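Side-chain contacts in adenylyl-sulfate kinase 1, chloroplastic (Arabidopsis thaliana, PDB 3UIE), which catalyses the ATP-dependent phosphorylation of adenosine 5'-phosphosulfate to 3'-phosphoadenylyl sulfate, the activated sulfate that Arabidopsis needs for glucosinolate production and reproduction: residues V27-G32 against R84-V89; G32-G37 against K154-I159; K38-C43 against T179-M184. All coordinates share one frame; numbering follows the deposited sequence.

In the fold
The three contacts follow one continuous piece of chain, a strand, its P-loop and the helix after it, as it meets three distant parts of the fold. In contact 1 strand 26-31 packs against helix 76-95 through Trp-29, whose side chain is about 7 Å from the bound adenosine-5'-phosphosulfate at nearest atoms. Contact 2, its centre about 17 Å from that of contact 1 and sharing Gly-32 with it, brings the P-loop up to the loop beside the substrate adenine. Contact 3, centred about 18 Å from contact 2, joins the helix 38-51 to the helix 181-195 at the adenine of the ATP analogue. Lys-38 ties them together: its NZ lies 3.1 Å from Gly-32 O, probably hydrogen-bonded.

Contact 1: residues V27-G32 against R84-V89; sequences VIWVTG and RRVGEV
Trp-29 lays the benzene end of its indole against one turn of the helix 76-95, overlapping Val-86 and Gly-87. Its CG stands anti to the backbone N (chi1 -171°), which swings the indole off the strand and over to the helix, and the far rim does the touching. CH2 of Trp-29 meets CG1 of Val-86 at 3.9 Å, the methyl coming to the ring at a slant. One atom along, CZ3 of Trp-29 lies 3.9 Å from CA of Gly-87, while the backbone N of Gly-87 sits at the indole's edge, in its plane. A CB on Gly-87 would stand 4.2 Å from CZ3 of Trp-29, so the indole by itself does not demand a glycine there. No hydrogen bond crosses between the two segments; the contact is apolar and fully buried. The polar end of the indole is held elsewhere: NE1 of Trp-29 is hydrogen-bonded to OG of Ser-106, the phosphoserine position inferred by similarity, so one end of the indole is hydrogen-bonded while the other packs on the helix. Strand 26-31 is the middle of a parallel five-stranded sheet, between strands 99-103 and 124-129. From those neighbours Phe-124 meets the Trp-29 ring and Ala-102 touches both Trp-29 and Val-86, while helix 76-95 and, through Cys-115, helix 109-117 both pack on the indole.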
loop_
_atom_site.group_PDB
_atom_site.type_symbol
_atom_site.label_atom_id
_atom_site.label_comp_id
_atom_site.label_asym_id
_atom_site.label_seq_id
_atom_site.Cartn_x
_atom_site.Cartn_y
_atom_site.Cartn_z
ATOM N N VAL A 27 5.046 -11.117 2.731
ATOM C CA VAL A 27 3.619 -11.167 2.451
ATOM C C VAL A 27 3.083 -12.512 2.920
ATOM O O VAL A 27 3.586 -13.546 2.492
ATOM C CB VAL A 27 3.357 -11.056 0.944
ATOM C CG1 VAL A 27 1.865 -11.182 0.667
ATOM C CG2 VAL A 27 3.927 -9.727 0.398
ATOM N N ILE A 28 2.082 -12.492 3.800
ATOM C CA ILE A 28 1.395 -13.709 4.228
ATOM C C ILE A 28 0.080 -13.709 3.474
ATOM O O ILE A 28 -0.820 -12.943 3.785
ATOM C CB ILE A 28 1.118 -13.725 5.745
ATOM C CG1 ILE A 28 2.370 -13.372 6.554
ATOM C CG2 ILE A 28 0.554 -15.076 6.190
ATOM C CD1 ILE A 28 3.611 -14.110 6.174
ATOM N N TRP A 29 -0.014 -14.554 2.456
ATOM C CA TRP A 29 -1.165 -14.539 1.564
ATOM C C TRP A 29 -2.175 -15.599 1.996
ATOM O O TRP A 29 -1.955 -16.800 1.774
ATOM C CB TRP A 29 -0.722 -14.751 0.093
ATOM C CG TRP A 29 -1.856 -14.514 -0.840
ATOM C CD1 TRP A 29 -2.890 -15.376 -1.113
ATOM C CD2 TRP A 29 -2.142 -13.305 -1.549
ATOM N NE1 TRP A 29 -3.785 -14.782 -1.976
ATOM C CE2 TRP A 29 -3.353 -13.518 -2.253
ATOM C CE3 TRP A 29 -1.483 -12.076 -1.678
ATOM C CZ2 TRP A 29 -3.912 -12.537 -3.070
ATOM C CZ3 TRP A 29 -2.050 -11.106 -2.488
ATOM C CH2 TRP A 29 -3.252 -11.344 -3.172
ATOM N N VAL A 30 -3.267 -15.159 2.622
ATOM C CA VAL A 30 -4.289 -16.081 3.140
ATOM C C VAL A 30 -5.462 -16.211 2.168
ATOM O O VAL A 30 -6.197 -15.238 1.927
ATOM C CB VAL A 30 -4.823 -15.610 4.517
ATOM C CG1 VAL A 30 -5.744 -16.671 5.124
ATOM C CG2 VAL A 30 -3.676 -15.311 5.457
ATOM N N THR A 31 -5.625 -17.409 1.613
ATOM C CA THR A 31 -6.652 -17.681 0.613
ATOM C C THR A 31 -7.618 -18.793 1.066
ATOM O O THR A 31 -7.270 -19.656 1.864
ATOM C CB THR A 31 -5.996 -18.050 -0.743
ATOM O OG1 THR A 31 -7.006 -18.341 -1.713
ATOM C CG2 THR A 31 -5.083 -19.275 -0.587
ATOM N N GLY A 32 -8.853 -18.750 0.581
ATOM C CA GLY A 32 -9.808 -19.787 0.926
ATOM C C GLY A 32 -11.210 -19.321 0.616
ATOM O O GLY A 32 -11.434 -18.133 0.376
ATOM N N ARG A 84 -4.524 -8.794 -8.333
ATOM C CA ARG A 84 -3.317 -8.181 -8.860
ATOM C C ARG A 84 -2.935 -6.941 -8.054
ATOM O O ARG A 84 -1.785 -6.794 -7.648
ATOM C CB ARG A 84 -3.497 -7.786 -10.326
ATOM C CG ARG A 84 -2.233 -7.211 -10.934
ATOM C CD ARG A 84 -2.485 -6.536 -12.274
ATOM N NE ARG A 84 -3.144 -5.235 -12.153
ATOM C CZ ARG A 84 -2.515 -4.084 -11.909
ATOM N NH1 ARG A 84 -1.197 -4.058 -11.734
ATOM N NH2 ARG A 84 -3.208 -2.952 -11.832
ATOM N N ARG A 85 -3.893 -6.046 -7.834
ATOM C CA ARG A 85 -3.596 -4.806 -7.111
ATOM C C ARG A 85 -3.200 -5.109 -5.674
ATOM O O ARG A 85 -2.267 -4.508 -5.146
ATOM C CB ARG A 85 -4.788 -3.848 -7.116
ATOM C CG ARG A 85 -5.139 -3.270 -8.475
ATOM C CD ARG A 85 -6.305 -2.288 -8.319
ATOM N NE ARG A 85 -6.910 -1.921 -9.593
ATOM C CZ ARG A 85 -8.038 -1.227 -9.698
ATOM N NH1 ARG A 85 -8.680 -0.826 -8.604
ATOM N NH2 ARG A 85 -8.529 -0.941 -10.896
ATOM N N VAL A 86 -3.907 -6.038 -5.036
ATOM C CA VAL A 86 -3.551 -6.396 -3.667
ATOM C C VAL A 86 -2.134 -6.969 -3.587
ATOM O O VAL A 86 -1.386 -6.638 -2.667
ATOM C CB VAL A 86 -4.578 -7.339 -3.002
ATOM C CG1 VAL A 86 -4.047 -7.845 -1.676
ATOM C CG2 VAL A 86 -5.894 -6.604 -2.790
ATOM N N GLY A 87 -1.759 -7.807 -4.552
ATOM C CA GLY A 87 -0.392 -8.323 -4.621
ATOM C C GLY A 87 0.647 -7.209 -4.727
ATOM O O GLY A 87 1.698 -7.249 -4.085
ATOM N N GLU A 88 0.366 -6.211 -5.555
ATOM C CA GLU A 88 1.290 -5.089 -5.715
ATOM C C GLU A 88 1.391 -4.254 -4.439
ATOM O O GLU A 88 2.475 -3.813 -4.051
ATOM C CB GLU A 88 0.890 -4.220 -6.914
ATOM C CG GLU A 88 1.101 -4.921 -8.289
ATOM C CD GLU A 88 2.550 -4.888 -8.798
ATOM O OE1 GLU A 88 3.499 -4.575 -8.035
ATOM O OE2 GLU A 88 2.749 -5.183 -9.996
ATOM N N VAL A 89 0.265 -4.037 -3.780
ATOM C CA VAL A 89 0.302 -3.270 -2.534
ATOM C C VAL A 89 1.010 -4.049 -1.429
ATOM O O VAL A 89 1.803 -3.492 -0.667
ATOM C CB VAL A 89 -1.098 -2.856 -2.099
ATOM C CG1 VAL A 89 -1.048 -2.205 -0.708
ATOM C CG2 VAL A 89 -1.679 -1.874 -3.132
#

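Contact 2: residues G32-G37 against K154-I159. With ANP (phosphoaminophosphonic acid-adenylate ester), chain E; ADX (adenosine-5'-phosphosulfate), chain D.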
loop_
_atom_site.group_PDB
_atom_site.type_symbol
_atom_site.label_atom_id
_atom_site.label_comp_id
_atom_site.label_asym_id
_atom_site.label_seq_id
_atom_site.Cartn_x
_atom_site.Cartn_y
_atom_site.Cartn_z
ATOM N N GLY A 32 -8.853 -18.750 0.581
ATOM C CA GLY A 32 -9.808 -19.787 0.926
ATOM C C GLY A 32 -11.210 -19.321 0.616
ATOM O O GLY A 32 -11.434 -18.133 0.376
ATOM N N LEU A 33 -12.147 -20.261 0.603
ATOM C CA LEU A 33 -13.565 -19.952 0.376
ATOM C C LEU A 33 -14.071 -18.885 1.326
ATOM O O LEU A 33 -13.502 -18.682 2.398
ATOM C CB LEU A 33 -14.393 -21.231 0.591
ATOM C CG LEU A 33 -14.226 -22.363 -0.423
ATOM C CD1 LEU A 33 -14.998 -23.596 0.052
ATOM C CD2 LEU A 33 -14.722 -21.892 -1.788
ATOM N N SER A 34 -15.144 -18.194 0.931
ATOM C CA SER A 34 -15.893 -17.375 1.865
ATOM C C SER A 34 -16.278 -18.228 3.073
ATOM O O SER A 34 -16.768 -19.354 2.922
ATOM C CB SER A 34 -17.160 -16.831 1.193
ATOM O OG SER A 34 -17.794 -15.873 2.017
ATOM N N GLY A 35 -16.053 -17.700 4.271
ATOM C CA GLY A 35 -16.428 -18.390 5.495
ATOM C C GLY A 35 -15.390 -19.374 6.006
ATOM O O GLY A 35 -15.609 -20.026 7.022
ATOM N N SER A 36 -14.255 -19.476 5.314
ATOM C CA SER A 36 -13.223 -20.454 5.682
ATOM C C SER A 36 -12.411 -20.004 6.892
ATOM O O SER A 36 -11.661 -20.787 7.472
ATOM C CB SER A 36 -12.292 -20.752 4.500
ATOM O OG SER A 36 -11.664 -19.582 4.013
ATOM N N GLY A 37 -12.562 -18.736 7.262
ATOM C CA GLY A 37 -11.909 -18.182 8.439
ATOM C C GLY A 37 -10.632 -17.384 8.170
ATOM O O GLY A 37 -9.784 -17.258 9.057
ATOM N N LYS A 154 -25.180 -13.962 -8.146
ATOM C CA LYS A 154 -24.701 -14.782 -9.253
ATOM C C LYS A 154 -23.184 -14.955 -9.176
ATOM O O LYS A 154 -22.487 -14.094 -8.648
ATOM C CB LYS A 154 -25.092 -14.137 -10.586
ATOM C CG LYS A 154 -24.614 -14.881 -11.822
ATOM C CD LYS A 154 -25.009 -14.142 -13.098
ATOM C CE LYS A 154 -24.597 -14.919 -14.341
ATOM N NZ LYS A 154 -25.028 -14.242 -15.599
ATOM N N GLY A 155 -22.681 -16.074 -9.684
ATOM C CA GLY A 155 -21.246 -16.291 -9.783
ATOM C C GLY A 155 -20.486 -16.310 -8.467
ATOM O O GLY A 155 -19.316 -15.923 -8.416
ATOM N N PHE A 156 -21.130 -16.780 -7.404
ATOM C CA PHE A 156 -20.492 -16.818 -6.091
ATOM C C PHE A 156 -19.465 -17.953 -5.991
ATOM O O PHE A 156 -19.745 -19.090 -6.356
ATOM C CB PHE A 156 -21.540 -16.966 -4.985
ATOM C CG PHE A 156 -21.008 -16.675 -3.610
ATOM C CD1 PHE A 156 -20.724 -15.371 -3.230
ATOM C CD2 PHE A 156 -20.786 -17.696 -2.703
ATOM C CE1 PHE A 156 -20.236 -15.088 -1.967
ATOM C CE2 PHE A 156 -20.299 -17.420 -1.437
ATOM C CZ PHE A 156 -20.021 -16.113 -1.070
ATOM N N THR A 157 -18.281 -17.629 -5.482
ATOM C CA THR A 157 -17.199 -18.598 -5.344
ATOM C C THR A 157 -17.613 -19.865 -4.593
ATOM O O THR A 157 -18.127 -19.794 -3.482
ATOM C CB THR A 157 -15.988 -17.952 -4.636
ATOM O OG1 THR A 157 -15.502 -16.872 -5.435
ATOM C CG2 THR A 157 -14.861 -18.961 -4.447
ATOM N N GLY A 158 -17.381 -21.022 -5.209
ATOM C CA GLY A 158 -17.657 -22.299 -4.572
ATOM C C GLY A 158 -19.032 -22.828 -4.950
ATOM O O GLY A 158 -19.342 -23.996 -4.721
ATOM N N ILE A 159 -19.843 -21.960 -5.549
ATOM C CA ILE A 159 -21.201 -22.305 -5.954
ATOM C C ILE A 159 -21.327 -22.228 -7.472
ATOM O O ILE A 159 -21.590 -23.232 -8.130
ATOM C CB ILE A 159 -22.236 -21.351 -5.322
ATOM C CG1 ILE A 159 -22.196 -21.455 -3.796
ATOM C CG2 ILE A 159 -23.647 -21.621 -5.870
ATOM C CD1 ILE A 159 -22.409 -22.843 -3.272
HETATM P PG ANP E . -14.940 -13.975 3.712
HETATM O O1G ANP E . -16.442 -13.884 3.134
HETATM O O2G ANP E . -14.622 -12.570 4.234
HETATM O O3G ANP E . -13.996 -14.390 2.609
HETATM P PB ANP E . -13.516 -15.436 5.824
HETATM O O1B ANP E . -12.821 -14.135 6.362
HETATM O O2B ANP E . -12.636 -16.520 5.158
HETATM N N3B ANP E . -14.976 -14.987 5.062
HETATM P PA ANP E . -14.255 -15.302 8.639
HETATM O O1A ANP E . -15.104 -14.082 8.587
HETATM O O2A ANP E . -12.910 -15.071 9.246
HETATM O O3A ANP E . -14.216 -15.923 7.197
HETATM O "O5'" ANP E . -14.968 -16.450 9.456
HETATM C "C5'" ANP E . -16.249 -16.892 9.164
HETATM C "C4'" ANP E . -16.951 -17.440 10.274
HETATM O "O4'" ANP E . -16.318 -18.684 10.707
HETATM C "C3'" ANP E . -16.843 -16.482 11.380
HETATM O "O3'" ANP E . -18.123 -16.225 11.915
HETATM C "C2'" ANP E . -15.978 -17.101 12.375
HETATM O "O2'" ANP E . -16.505 -16.973 13.667
HETATM C "C1'" ANP E . -15.914 -18.538 12.020
HETATM N N9 ANP E . -14.549 -19.039 12.235
HETATM C C8 ANP E . -13.440 -18.397 11.847
HETATM N N7 ANP E . -12.400 -19.137 12.203
HETATM C C5 ANP E . -12.846 -20.245 12.825
HETATM C C6 ANP E . -12.196 -21.331 13.394
HETATM N N6 ANP E . -10.741 -21.391 13.385
HETATM N N1 ANP E . -12.939 -22.301 13.947
HETATM C C2 ANP E . -14.283 -22.223 13.949
HETATM N N3 ANP E . -14.934 -21.196 13.418
HETATM C C4 ANP E . -14.235 -20.189 12.849
HETATM S SB ADX D . -11.917 -12.017 -4.426
HETATM O O1B ADX D . -11.926 -10.912 -5.343
HETATM O O2B ADX D . -12.387 -13.227 -5.137
HETATM O O3B ADX D . -10.560 -12.285 -3.910
HETATM P PA ADX D . -12.646 -10.806 -2.033
HETATM O O1A ADX D . -11.951 -9.539 -2.457
HETATM O O2A ADX D . -11.938 -11.485 -0.870
HETATM O O3A ADX D . -12.868 -11.777 -3.279
HETATM O "O5'" ADX D . -14.106 -10.400 -1.594
HETATM C "C5'" ADX D . -14.899 -11.320 -0.906
HETATM C "C4'" ADX D . -15.946 -10.759 -0.093
HETATM O "O4'" ADX D . -16.894 -10.109 -0.933
HETATM C "C3'" ADX D . -16.651 -11.861 0.610
HETATM O "O3'" ADX D . -16.603 -11.616 1.981
HETATM C "C2'" ADX D . -18.003 -11.771 0.238
HETATM O "O2'" ADX D . -18.676 -11.360 1.381
HETATM C "C1'" ADX D . -18.151 -10.687 -0.756
HETATM N N9 ADX D . -18.763 -11.143 -1.975
HETATM C C8 ADX D . -19.752 -10.511 -2.649
HETATM N N7 ADX D . -20.009 -11.192 -3.781
HETATM C C5 ADX D . -19.182 -12.258 -3.823
HETATM C C6 ADX D . -18.992 -13.315 -4.735
HETATM N N6 ADX D . -19.775 -13.377 -5.928
HETATM N N1 ADX D . -18.060 -14.267 -4.479
HETATM C C2 ADX D . -17.315 -14.205 -3.363
HETATM N N3 ADX D . -17.473 -13.203 -2.469
HETATM C C4 ADX D . -18.385 -12.226 -2.672
HETATM O O HOH W 1 -16.866 -18.988 -1.212
#
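Leu-33 and Ser-34 of the P-loop lean on Phe-156 and Thr-157 through a handful of apolar touches. CD2 of Leu-33 reaches CG2 of Thr-157 at 4.0 Å, and CA of Gly-158 lies 4.1 Å from the same CD2; a CB on Gly-158 would come tight against that methyl. Ser-34 works in two directions. Its CB meets CZ of Phe-156 at 3.7 Å, while OG, turned anti to the backbone N (chi1 -171°), donates to O1G of the ATP analogue at 2.7 Å. A water links the two backbones, accepting from Ser-34 N at 2.9 Å and donating to Thr-157 O at 2.7 Å. The Phe-156 ring stands between Ser-34 and the substrate adenine: CZ is against Ser-34, and CE1 lies 3.4 Å from C2 of the adenosine-5'-phosphosulfate adenine. Cut back to an alanine, Phe-156 would probably lose its packing on that adenine and leave the CB of Ser-34 without its neighbour. Within the turn, Leu-33 O takes hydrogen bonds from both N and OG of Ser-36. This is the Walker A loop of a P-loop kinase, curled round the phosphates where the phosphate-donor and acceptor pockets adjoin.

Contact 3: residues K38-C43 against T179-M184; sequences KSTLAC and TSPIEM. With MG (magnesium ion), chain F; ANP (phosphoaminophosphonic acid-adenylate ester), chain E.
Thr-40 and Pro-181 meet beside the adenine of the ATP analogue, and Thr-40 can be followed outward atom by atom. Its CB lies 3.4 Å from O2A and is also close to C8 of the nucleotide. From there the two branches part: OG1 sits beside the backbone N (chi1 -63°) and donates to O2A of the alpha-phosphate at 2.8 Å, an oxygen that Thr-40 N grips as well. The methyl CG2 goes the other way, anti to the backbone N, and presses on CG of Pro-181 at 3.5 Å, tighter than usual for two carbons; the same CG2 is 3.6 Å from N7 of the adenine. One residue on, CD1 of Leu-41 packs obliquely on CB of Met-184 at 3.8 Å, over the strands of the sheet. Ser-180 is the N-cap of helix 181-195, its OG accepting from Glu-183 N. Just before it, Thr-179 O accepts an almost straight bond (176°) from N6 of the nucleotide at 3.2 Å, a contact consistent with reading adenine by its amino group. At the phosphate end, Lys-38 NZ donates to O3G and O2B, spanning the beta- and gamma-phosphates, and is also bonded to Gly-32 O. Ser-39 OG binds the magnesium ion at 2.2 Å; O1B and O2G of the nucleotide and three waters fill its other five places, and Asp-60 is hydrogen-bonded to that serine hydroxyl. Lysine on the phosphates and serine on magnesium, at the start of a helix, are the hallmark of the Walker A site of P-loop kinases.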
loop_
_atom_site.group_PDB
_atom_site.type_symbol
_atom_site.label_atom_id
_atom_site.label_comp_id
_atom_site.label_asym_id
_atom_site.label_seq_id
_atom_site.Cartn_x
_atom_site.Cartn_y
_atom_site.Cartn_z
ATOM N N LYS A 38 -10.495 -16.831 6.966
ATOM C CA LYS A 38 -9.309 -16.054 6.609
ATOM C C LYS A 38 -9.125 -14.810 7.500
ATOM O O LYS A 38 -8.035 -14.565 8.027
ATOM C CB LYS A 38 -9.366 -15.632 5.133
ATOM C CG LYS A 38 -9.420 -16.789 4.130
ATOM C CD LYS A 38 -9.576 -16.227 2.709
ATOM C CE LYS A 38 -10.808 -15.326 2.561
ATOM N NZ LYS A 38 -12.096 -16.108 2.596
ATOM N N SER A 39 -10.188 -14.033 7.670
ATOM C CA SER A 39 -10.098 -12.788 8.440
ATOM C C SER A 39 -9.868 -13.070 9.921
ATOM O O SER A 39 -9.133 -12.345 10.613
ATOM C CB SER A 39 -11.359 -11.928 8.237
ATOM O OG SER A 39 -11.413 -11.497 6.888
ATOM N N THR A 40 -10.496 -14.130 10.404
ATOM C CA THR A 40 -10.351 -14.509 11.797
ATOM C C THR A 40 -8.903 -14.906 12.093
ATOM O O THR A 40 -8.323 -14.511 13.115
ATOM C CB THR A 40 -11.300 -15.640 12.146
ATOM O OG1 THR A 40 -12.647 -15.174 11.982
ATOM C CG2 THR A 40 -11.077 -16.070 13.570
ATOM N N LEU A 41 -8.325 -15.686 11.192
ATOM C CA LEU A 41 -6.915 -16.046 11.288
ATOM C C LEU A 41 -6.014 -14.805 11.162
ATOM O O LEU A 41 -5.064 -14.633 11.930
ATOM C CB LEU A 41 -6.548 -17.065 10.217
ATOM C CG LEU A 41 -5.027 -17.253 10.160
ATOM C CD1 LEU A 41 -4.527 -17.987 11.397
ATOM C CD2 LEU A 41 -4.610 -17.949 8.887
ATOM N N ALA A 42 -6.305 -13.942 10.196
ATOM C CA ALA A 42 -5.491 -12.733 10.035
ATOM C C ALA A 42 -5.443 -11.891 11.318
ATOM O O ALA A 42 -4.390 -11.415 11.707
ATOM C CB ALA A 42 -5.973 -11.894 8.848
ATOM N N CYS A 43 -6.591 -11.703 11.951
ATOM C CA CYS A 43 -6.652 -10.953 13.199
ATOM C C CYS A 43 -5.845 -11.638 14.292
ATOM O O CYS A 43 -5.015 -11.008 14.939
ATOM C CB CYS A 43 -8.103 -10.745 13.653
ATOM S SG CYS A 43 -9.064 -9.590 12.628
ATOM N N THR A 179 -9.771 -26.731 15.416
ATOM C CA THR A 179 -8.488 -26.050 15.553
ATOM C C THR A 179 -8.779 -24.550 15.646
ATOM O O THR A 179 -9.386 -23.942 14.767
ATOM C CB THR A 179 -7.494 -26.384 14.434
ATOM O OG1 THR A 179 -6.162 -26.101 14.881
ATOM C CG2 THR A 179 -7.795 -25.587 13.183
ATOM N N SER A 180 -8.371 -23.970 16.756
ATOM C CA SER A 180 -8.804 -22.621 17.093
ATOM C C SER A 180 -8.001 -21.587 16.312
ATOM O O SER A 180 -6.885 -21.857 15.857
ATOM C CB SER A 180 -8.630 -22.432 18.591
ATOM O OG SER A 180 -7.254 -22.348 18.901
ATOM N N PRO A 181 -8.572 -20.388 16.134
ATOM C CA PRO A 181 -7.807 -19.334 15.460
ATOM C C PRO A 181 -6.478 -19.077 16.171
ATOM O O PRO A 181 -5.468 -18.843 15.520
ATOM C CB PRO A 181 -8.725 -18.126 15.573
ATOM C CG PRO A 181 -10.108 -18.707 15.630
ATOM C CD PRO A 181 -9.956 -19.976 16.427
ATOM N N ILE A 182 -6.469 -19.123 17.499
ATOM C CA ILE A 182 -5.220 -18.900 18.225
ATOM C C ILE A 182 -4.207 -20.006 17.943
ATOM O O ILE A 182 -3.030 -19.727 17.707
ATOM C CB ILE A 182 -5.441 -18.751 19.748
ATOM C CG1 ILE A 182 -6.137 -17.421 20.055
ATOM C CG2 ILE A 182 -4.116 -18.768 20.480
ATOM C CD1 ILE A 182 -6.427 -17.230 21.541
ATOM N N GLU A 183 -4.648 -21.260 17.961
ATOM C CA GLU A 183 -3.707 -22.332 17.679
ATOM C C GLU A 183 -3.200 -22.184 16.261
ATOM O O GLU A 183 -2.015 -22.377 16.003
ATOM C CB GLU A 183 -4.295 -23.732 17.902
ATOM C CG GLU A 183 -3.303 -24.833 17.534
ATOM C CD GLU A 183 -3.645 -26.193 18.125
ATOM O OE1 GLU A 183 -4.805 -26.413 18.539
ATOM O OE2 GLU A 183 -2.726 -27.037 18.186
ATOM N N MET A 184 -4.084 -21.822 15.338
ATOM C CA MET A 184 -3.639 -21.646 13.952
ATOM C C MET A 184 -2.633 -20.510 13.798
ATOM O O MET A 184 -1.666 -20.640 13.047
ATOM C CB MET A 184 -4.818 -21.456 13.006
ATOM C CG MET A 184 -5.622 -22.731 12.811
ATOM S SD MET A 184 -6.910 -22.536 11.569
ATOM C CE MET A 184 -7.798 -21.160 12.192
HETATM MG MG MG F . -13.149 -12.117 5.616
HETATM P PG ANP E . -14.940 -13.975 3.712
HETATM O O1G ANP E . -16.442 -13.884 3.134
HETATM O O2G ANP E . -14.622 -12.570 4.234
HETATM O O3G ANP E . -13.996 -14.390 2.609
HETATM P PB ANP E . -13.516 -15.436 5.824
HETATM O O1B ANP E . -12.821 -14.135 6.362
HETATM O O2B ANP E . -12.636 -16.520 5.158
HETATM N N3B ANP E . -14.976 -14.987 5.062
HETATM P PA ANP E . -14.255 -15.302 8.639
HETATM O O1A ANP E . -15.104 -14.082 8.587
HETATM O O2A ANP E . -12.910 -15.071 9.246
HETATM O O3A ANP E . -14.216 -15.923 7.197
HETATM O "O5'" ANP E . -14.968 -16.450 9.456
HETATM C "C5'" ANP E . -16.249 -16.892 9.164
HETATM C "C4'" ANP E . -16.951 -17.440 10.274
HETATM O "O4'" ANP E . -16.318 -18.684 10.707
HETATM C "C3'" ANP E . -16.843 -16.482 11.380
HETATM O "O3'" ANP E . -18.123 -16.225 11.915
HETATM C "C2'" ANP E . -15.978 -17.101 12.375
HETATM O "O2'" ANP E . -16.505 -16.973 13.667
HETATM C "C1'" ANP E . -15.914 -18.538 12.020
HETATM N N9 ANP E . -14.549 -19.039 12.235
HETATM C C8 ANP E . -13.440 -18.397 11.847
HETATM N N7 ANP E . -12.400 -19.137 12.203
HETATM C C5 ANP E . -12.846 -20.245 12.825
HETATM C C6 ANP E . -12.196 -21.331 13.394
HETATM N N6 ANP E . -10.741 -21.391 13.385
HETATM N N1 ANP E . -12.939 -22.301 13.947
HETATM C C2 ANP E . -14.283 -22.223 13.949
HETATM N N3 ANP E . -14.934 -21.196 13.418
HETATM C C4 ANP E . -14.235 -20.189 12.849
HETATM O O HOH W 2 -11.470 -12.045 4.098
HETATM O O HOH W 3 -14.433 -11.866 7.148
HETATM O O HOH W 4 -13.428 -10.108 5.187
#